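Local coordinates for protein aspartyl-tRNA synthetase 2 (Thermus thermophilus, PDB 1N9W) that attaches L-aspartate to both tRNA(Asp) and tRNA(Asn) with similar efficiency, first activating the amino acid with ATP to form Asp-AMP, at residues B[2-8]-B[38-43]; B[20-25]-B[53-59]. One frame throughout, in Å; residues are numbered along the deposited sequence.

How the interactions relate
Both contacts belong to the N-terminal OB-fold domain, the anticodon-binding part of this class II synthetase, with centres 14 Å apart and nearest atoms about 4 Å apart without touching. Along the chain their segments alternate: 2-8, 20-25, 38-43, 53-59. Interaction 1 sets the N-terminal segment against the turn that joins strands 31-38 and 41-47; interaction 2 pairs strand 15-28 with residues 53-59, which lead into strand 58-67. Both therefore reach one sheet, in which strand 15-28 lies between strands 31-38 and 58-67. Each also meets the second subunit of the homodimer, through Arg39 in interaction 1 and Phe21 in interaction 2, tying the tRNA-binding domain to the partner chain.

Interaction 1: B[2-8]-B[38-43]; sequences RVLVRDL and DRSGVV
In the OB-fold domain, segment 2-8 lies on the type I beta turn Asp38-Gly41, where Asp38 also makes an Asx turn. Asp38 OD2 accepts from Val5 N at 2.9 Å through its syn lone pair. OD1 takes both Ser40 N and Ser40 OG from one face of the carboxylate. Ser40 OG, placed between its backbone N and carbonyl carbon (chi1 73°), in turn accepts from Arg6 N at 3.1 Å. Replacing Asp38 with an alanine would probably leave Val5 N without its acceptor and take from the Ser40 hydroxyl and backbone N the oxygen they share. Nearby, Val5 CG2 meets Val43 CG1 at 3.8 Å, and the Leu8 side chain lies across that of Val43 at about a right angle, with Leu8 CD1 on Val43 CG2 at 3.7 Å. Leu4 CD2 lies over the centre of the Arg39 guanidinium, 3.9 Å above its plane, and over one face of the Arg2 guanidinium toward its rim. Arg2 NH1 comes to 3.1 Å from Arg39 NH1, their like charges probably offset by Glu191 and Asp143 of the second subunit, both salt-bridged to Arg39; Arg2 NH2 hydrogen-bonds to Leu19 O. Water 2 accepts from Arg39 NH2 at 3.1 Å and weakly from Arg2 NH1.

Interaction 2: B[20-25]-B[53-59]; sequences GFLHWR and PLPESAL
Segment 20-25 pairs antiparallel with Ala58 and Leu59 in the OB-fold sheet, and the chain before them, with the type II beta turn Leu54-Ser57, lies alongside Leu22 and Arg25. Gly20 and Leu59 form a hydrogen-bonded pair, N to O in both directions, the shorter being Leu59 N to Gly20 O at 2.8 Å. Phe21 and Ala58 follow as a non-hydrogen-bonded pair with CA atoms 4.4 Å apart. Leu22 continues the pairing into the turn: its N donates to Ser57 O, and its O receives Glu56 N at 2.8 Å. On the other neighbouring strand, 31-38, Leu35 is met by both His23 and Trp24, a classic beta bulge.

The Leu22 side chain, with CG anti to the backbone N (chi1 -177°), sends CD2 to the carbonyl oxygens Pro53 O and Leu54 O, each 3.5 Å away, and near Pro53 CG, while its CB meets Leu59 CD1. Phe21 CE2 touches Ala58 CB at 4.0 Å; the Phe21 ring also packs edge-to-face with Phe223 of the second subunit. Glu56 bends at chi2 (-45°), bringing OE1 to 4.0 Å from Phe21 CB, and this same oxygen forms salt bridges with Arg37 and Arg117. Water 4 links Glu56 OE2 to His23 O. Ser57 OG donates to Leu54 O within the turn and is also hydrogen-bonded to Ala88 N. The extended Arg25 side chain lays one guanidinium face against Leu54 CA and Pro55 CD, and its NH1 makes a weak, bent hydrogen bond to Pro53 O, 2.8 Å long with an angle of 118°.

Interaction 1: B[2-8]-B[38-43]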
loop_
_atom_site.group_PDB
_atom_site.type_symbol
_atom_site.label_atom_id
_atom_site.label_comp_id
_atom_site.label_asym_id
_atom_site.label_seq_id
_atom_site.Cartn_x
_atom_site.Cartn_y
_atom_site.Cartn_z
ATOM N N ARG B 2 -5.434 -5.897 -28.638
ATOM C CA ARG B 2 -6.293 -6.445 -27.598
ATOM C C ARG B 2 -7.202 -5.344 -27.062
ATOM O O ARG B 2 -6.740 -4.263 -26.697
ATOM C CB ARG B 2 -5.457 -7.043 -26.459
ATOM C CG ARG B 2 -6.229 -8.020 -25.557
ATOM C CD ARG B 2 -6.770 -7.377 -24.270
ATOM N NE ARG B 2 -7.561 -8.321 -23.466
ATOM C CZ ARG B 2 -7.540 -8.390 -22.134
ATOM N NH1 ARG B 2 -6.763 -7.574 -21.434
ATOM N NH2 ARG B 2 -8.294 -9.275 -21.493
ATOM N N VAL B 3 -8.500 -5.626 -27.042
ATOM C CA VAL B 3 -9.494 -4.677 -26.552
ATOM C C VAL B 3 -10.267 -5.279 -25.372
ATOM O O VAL B 3 -10.662 -6.441 -25.405
ATOM C CB VAL B 3 -10.524 -4.305 -27.669
ATOM C CG1 VAL B 3 -11.498 -3.258 -27.151
ATOM C CG2 VAL B 3 -9.798 -3.801 -28.910
ATOM N N LEU B 4 -10.469 -4.476 -24.332
ATOM C CA LEU B 4 -11.216 -4.897 -23.159
ATOM C C LEU B 4 -12.711 -4.764 -23.449
ATOM O O LEU B 4 -13.121 -3.954 -24.283
ATOM C CB LEU B 4 -10.857 -4.015 -21.971
ATOM C CG LEU B 4 -9.542 -4.327 -21.252
ATOM C CD1 LEU B 4 -9.115 -3.150 -20.354
ATOM C CD2 LEU B 4 -9.752 -5.582 -20.420
ATOM N N VAL B 5 -13.517 -5.559 -22.759
ATOM C CA VAL B 5 -14.960 -5.517 -22.930
ATOM C C VAL B 5 -15.536 -4.103 -22.743
ATOM O O VAL B 5 -16.436 -3.690 -23.470
ATOM C CB VAL B 5 -15.649 -6.490 -21.944
ATOM C CG1 VAL B 5 -17.175 -6.289 -21.972
ATOM C CG2 VAL B 5 -15.296 -7.930 -22.317
ATOM N N ARG B 6 -15.006 -3.348 -21.788
ATOM C CA ARG B 6 -15.541 -2.012 -21.564
ATOM C C ARG B 6 -15.281 -1.022 -22.704
ATOM O O ARG B 6 -16.030 -0.067 -22.864
ATOM C CB ARG B 6 -15.027 -1.426 -20.244
ATOM C CG ARG B 6 -13.525 -1.239 -20.150
ATOM C CD ARG B 6 -13.183 -0.358 -18.961
ATOM N NE ARG B 6 -11.747 -0.415 -18.675
ATOM C CZ ARG B 6 -11.225 -1.049 -17.627
ATOM N NH1 ARG B 6 -12.020 -1.669 -16.754
ATOM N NH2 ARG B 6 -9.914 -1.082 -17.477
ATOM N N ASP B 7 -14.245 -1.253 -23.504
ATOM C CA ASP B 7 -13.940 -0.332 -24.584
ATOM C C ASP B 7 -14.483 -0.779 -25.938
ATOM O O ASP B 7 -14.282 -0.109 -26.952
ATOM C CB ASP B 7 -12.426 -0.126 -24.667
ATOM C CG ASP B 7 -11.835 0.325 -23.357
ATOM O OD1 ASP B 7 -12.362 1.293 -22.773
ATOM O OD2 ASP B 7 -10.838 -0.290 -22.898
ATOM N N LEU B 8 -15.176 -1.909 -25.964
ATOM C CA LEU B 8 -15.696 -2.403 -27.227
ATOM C C LEU B 8 -16.631 -1.412 -27.930
ATOM O O LEU B 8 -16.709 -1.408 -29.158
ATOM C CB LEU B 8 -16.393 -3.755 -27.031
ATOM C CG LEU B 8 -15.486 -4.915 -26.610
ATOM C CD1 LEU B 8 -16.353 -6.148 -26.337
ATOM C CD2 LEU B 8 -14.448 -5.217 -27.704
ATOM N N ASP B 38 -13.750 -10.537 -19.150
ATOM C CA ASP B 38 -12.400 -10.167 -18.804
ATOM C C ASP B 38 -12.499 -9.325 -17.525
ATOM O O ASP B 38 -13.569 -9.276 -16.910
ATOM C CB ASP B 38 -11.651 -9.477 -19.984
ATOM C CG ASP B 38 -12.329 -8.218 -20.492
ATOM O OD1 ASP B 38 -13.041 -7.569 -19.700
ATOM O OD2 ASP B 38 -12.104 -7.851 -21.677
ATOM N N ARG B 39 -11.398 -8.713 -17.104
ATOM C CA ARG B 39 -11.413 -7.941 -15.878
ATOM C C ARG B 39 -12.364 -6.756 -15.921
ATOM O O ARG B 39 -12.680 -6.169 -14.887
ATOM C CB ARG B 39 -9.990 -7.475 -15.518
ATOM C CG ARG B 39 -9.280 -6.625 -16.579
ATOM C CD ARG B 39 -7.855 -6.279 -16.131
ATOM N NE ARG B 39 -7.222 -5.269 -16.957
ATOM C CZ ARG B 39 -6.553 -5.517 -18.076
ATOM N NH1 ARG B 39 -6.423 -6.760 -18.513
ATOM N NH2 ARG B 39 -6.020 -4.515 -18.758
ATOM N N SER B 40 -12.842 -6.414 -17.113
ATOM C CA SER B 40 -13.742 -5.257 -17.259
ATOM C C SER B 40 -15.204 -5.602 -17.532
ATOM O O SER B 40 -16.041 -4.707 -17.596
ATOM C CB SER B 40 -13.242 -4.326 -18.367
ATOM O OG SER B 40 -13.471 -4.903 -19.639
ATOM N N GLY B 41 -15.525 -6.884 -17.693
ATOM C CA GLY B 41 -16.917 -7.234 -17.936
ATOM C C GLY B 41 -17.146 -8.478 -18.775
ATOM O O GLY B 41 -16.238 -9.294 -18.961
ATOM N N VAL B 42 -18.372 -8.635 -19.275
ATOM C CA VAL B 42 -18.701 -9.791 -20.102
ATOM C C VAL B 42 -19.225 -9.382 -21.474
ATOM O O VAL B 42 -19.900 -8.362 -21.625
ATOM C CB VAL B 42 -19.770 -10.719 -19.439
ATOM C CG1 VAL B 42 -19.285 -11.195 -18.070
ATOM C CG2 VAL B 42 -21.104 -9.986 -19.307
ATOM N N VAL B 43 -18.895 -10.187 -22.470
ATOM C CA VAL B 43 -19.347 -9.932 -23.822
ATOM C C VAL B 43 -19.772 -11.235 -24.503
ATOM O O VAL B 43 -19.166 -12.296 -24.294
ATOM C CB VAL B 43 -18.248 -9.241 -24.673
ATOM C CG1 VAL B 43 -17.047 -10.179 -24.877
ATOM C CG2 VAL B 43 -18.829 -8.813 -26.007
HETATM O O HOH W 1 -10.412 -8.596 -23.885
HETATM O O HOH W 2 -4.425 -5.636 -21.170
HETATM O O HOH W 3 -9.119 -3.217 -15.664
#

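Interaction 2: B[20-25]-B[53-59]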
loop_
_atom_site.group_PDB
_atom_site.type_symbol
_atom_site.label_atom_id
_atom_site.label_comp_id
_atom_site.label_asym_id
_atom_site.label_seq_id
_atom_site.Cartn_x
_atom_site.Cartn_y
_atom_site.Cartn_z
ATOM N N GLY B 20 -9.843 -13.548 -22.178
ATOM C CA GLY B 20 -10.685 -13.687 -20.997
ATOM C C GLY B 20 -11.012 -15.132 -20.682
ATOM O O GLY B 20 -10.294 -16.037 -21.104
ATOM N N PHE B 21 -12.086 -15.351 -19.930
ATOM C CA PHE B 21 -12.507 -16.703 -19.558
ATOM C C PHE B 21 -13.924 -16.983 -20.010
ATOM O O PHE B 21 -14.776 -16.095 -19.984
ATOM C CB PHE B 21 -12.453 -16.901 -18.042
ATOM C CG PHE B 21 -11.104 -16.657 -17.445
ATOM C CD1 PHE B 21 -10.692 -15.364 -17.126
ATOM C CD2 PHE B 21 -10.232 -17.717 -17.220
ATOM C CE1 PHE B 21 -9.438 -15.138 -16.585
ATOM C CE2 PHE B 21 -8.972 -17.495 -16.680
ATOM C CZ PHE B 21 -8.568 -16.206 -16.361
ATOM N N LEU B 22 -14.187 -18.224 -20.402
ATOM C CA LEU B 22 -15.522 -18.602 -20.843
ATOM C C LEU B 22 -16.509 -18.604 -19.659
ATOM O O LEU B 22 -16.528 -19.539 -18.858
ATOM C CB LEU B 22 -15.459 -19.984 -21.495
ATOM C CG LEU B 22 -16.731 -20.583 -22.111
ATOM C CD1 LEU B 22 -17.310 -19.660 -23.181
ATOM C CD2 LEU B 22 -16.368 -21.942 -22.707
ATOM N N HIS B 23 -17.326 -17.559 -19.559
ATOM C CA HIS B 23 -18.301 -17.447 -18.473
ATOM C C HIS B 23 -19.340 -18.573 -18.622
ATOM O O HIS B 23 -19.620 -19.284 -17.664
ATOM C CB HIS B 23 -18.979 -16.075 -18.510
ATOM C CG HIS B 23 -19.560 -15.650 -17.199
ATOM N ND1 HIS B 23 -18.783 -15.316 -16.113
ATOM C CD2 HIS B 23 -20.847 -15.522 -16.797
ATOM C CE1 HIS B 23 -19.566 -15.005 -15.095
ATOM N NE2 HIS B 23 -20.822 -15.124 -15.484
ATOM N N TRP B 24 -19.918 -18.710 -19.817
ATOM C CA TRP B 24 -20.857 -19.788 -20.126
ATOM C C TRP B 24 -20.940 -19.995 -21.626
ATOM O O TRP B 24 -20.402 -19.209 -22.416
ATOM C CB TRP B 24 -22.275 -19.588 -19.535
ATOM C CG TRP B 24 -23.007 -18.334 -19.904
ATOM C CD1 TRP B 24 -23.322 -17.307 -19.062
ATOM C CD2 TRP B 24 -23.512 -17.962 -21.198
ATOM N NE1 TRP B 24 -23.991 -16.316 -19.745
ATOM C CE2 TRP B 24 -24.121 -16.691 -21.055
ATOM C CE3 TRP B 24 -23.513 -18.575 -22.455
ATOM C CZ2 TRP B 24 -24.715 -16.021 -22.131
ATOM C CZ3 TRP B 24 -24.108 -17.904 -23.526
ATOM C CH2 TRP B 24 -24.702 -16.643 -23.353
ATOM N N ARG B 25 -21.612 -21.071 -22.012
ATOM C CA ARG B 25 -21.760 -21.427 -23.411
ATOM C C ARG B 25 -23.155 -21.999 -23.660
ATOM O O ARG B 25 -23.795 -22.529 -22.755
ATOM C CB ARG B 25 -20.691 -22.473 -23.776
ATOM C CG ARG B 25 -20.776 -23.743 -22.907
ATOM C CD ARG B 25 -19.663 -24.773 -23.136
ATOM N NE ARG B 25 -19.993 -26.018 -22.436
ATOM C CZ ARG B 25 -19.333 -27.169 -22.550
ATOM N NH1 ARG B 25 -18.272 -27.275 -23.342
ATOM N NH2 ARG B 25 -19.755 -28.230 -21.870
ATOM N N PRO B 53 -14.819 -25.830 -25.358
ATOM C CA PRO B 53 -14.145 -26.255 -24.128
ATOM C C PRO B 53 -15.101 -25.998 -22.965
ATOM O O PRO B 53 -16.158 -25.398 -23.168
ATOM C CB PRO B 53 -12.921 -25.347 -24.085
ATOM C CG PRO B 53 -13.474 -24.053 -24.612
ATOM C CD PRO B 53 -14.353 -24.496 -25.780
ATOM N N LEU B 54 -14.744 -26.436 -21.760
ATOM C CA LEU B 54 -15.611 -26.239 -20.596
ATOM C C LEU B 54 -15.609 -24.797 -20.091
ATOM O O LEU B 54 -14.744 -24.002 -20.449
ATOM C CB LEU B 54 -15.185 -27.172 -19.441
ATOM C CG LEU B 54 -15.494 -28.673 -19.569
ATOM C CD1 LEU B 54 -14.804 -29.487 -18.439
ATOM C CD2 LEU B 54 -17.009 -28.868 -19.516
ATOM N N PRO B 55 -16.608 -24.441 -19.262
ATOM C CA PRO B 55 -16.677 -23.086 -18.713
ATOM C C PRO B 55 -15.417 -22.844 -17.874
ATOM O O PRO B 55 -14.842 -23.788 -17.314
ATOM C CB PRO B 55 -17.943 -23.119 -17.860
ATOM C CG PRO B 55 -18.807 -24.105 -18.582
ATOM C CD PRO B 55 -17.843 -25.195 -18.977
ATOM N N GLU B 56 -15.013 -21.581 -17.797
ATOM C CA GLU B 56 -13.832 -21.136 -17.066
ATOM C C GLU B 56 -12.520 -21.443 -17.786
ATOM O O GLU B 56 -11.444 -21.378 -17.192
ATOM C CB GLU B 56 -13.807 -21.697 -15.630
ATOM C CG GLU B 56 -14.784 -21.003 -14.667
ATOM C CD GLU B 56 -14.759 -19.474 -14.769
ATOM O OE1 GLU B 56 -13.658 -18.875 -14.784
ATOM O OE2 GLU B 56 -15.850 -18.865 -14.834
ATOM N N SER B 57 -12.597 -21.795 -19.065
ATOM C CA SER B 57 -11.378 -22.036 -19.834
ATOM C C SER B 57 -10.883 -20.646 -20.217
ATOM O O SER B 57 -11.691 -19.727 -20.417
ATOM C CB SER B 57 -11.669 -22.845 -21.106
ATOM O OG SER B 57 -11.774 -24.230 -20.837
ATOM N N ALA B 58 -9.568 -20.472 -20.298
ATOM C CA ALA B 58 -9.003 -19.184 -20.687
ATOM C C ALA B 58 -9.003 -19.169 -22.209
ATOM O O ALA B 58 -8.559 -20.127 -22.845
ATOM C CB ALA B 58 -7.588 -19.039 -20.148
ATOM N N LEU B 59 -9.498 -18.083 -22.791
ATOM C CA LEU B 59 -9.589 -17.979 -24.242
ATOM C C LEU B 59 -9.062 -16.697 -24.865
ATOM O O LEU B 59 -8.895 -15.664 -24.213
ATOM C CB LEU B 59 -11.051 -18.078 -24.673
ATOM C CG LEU B 59 -11.995 -19.156 -24.180
ATOM C CD1 LEU B 59 -13.369 -18.833 -24.730
ATOM C CD2 LEU B 59 -11.536 -20.528 -24.624
HETATM O O HOH W 4 -18.237 -19.951 -15.428
#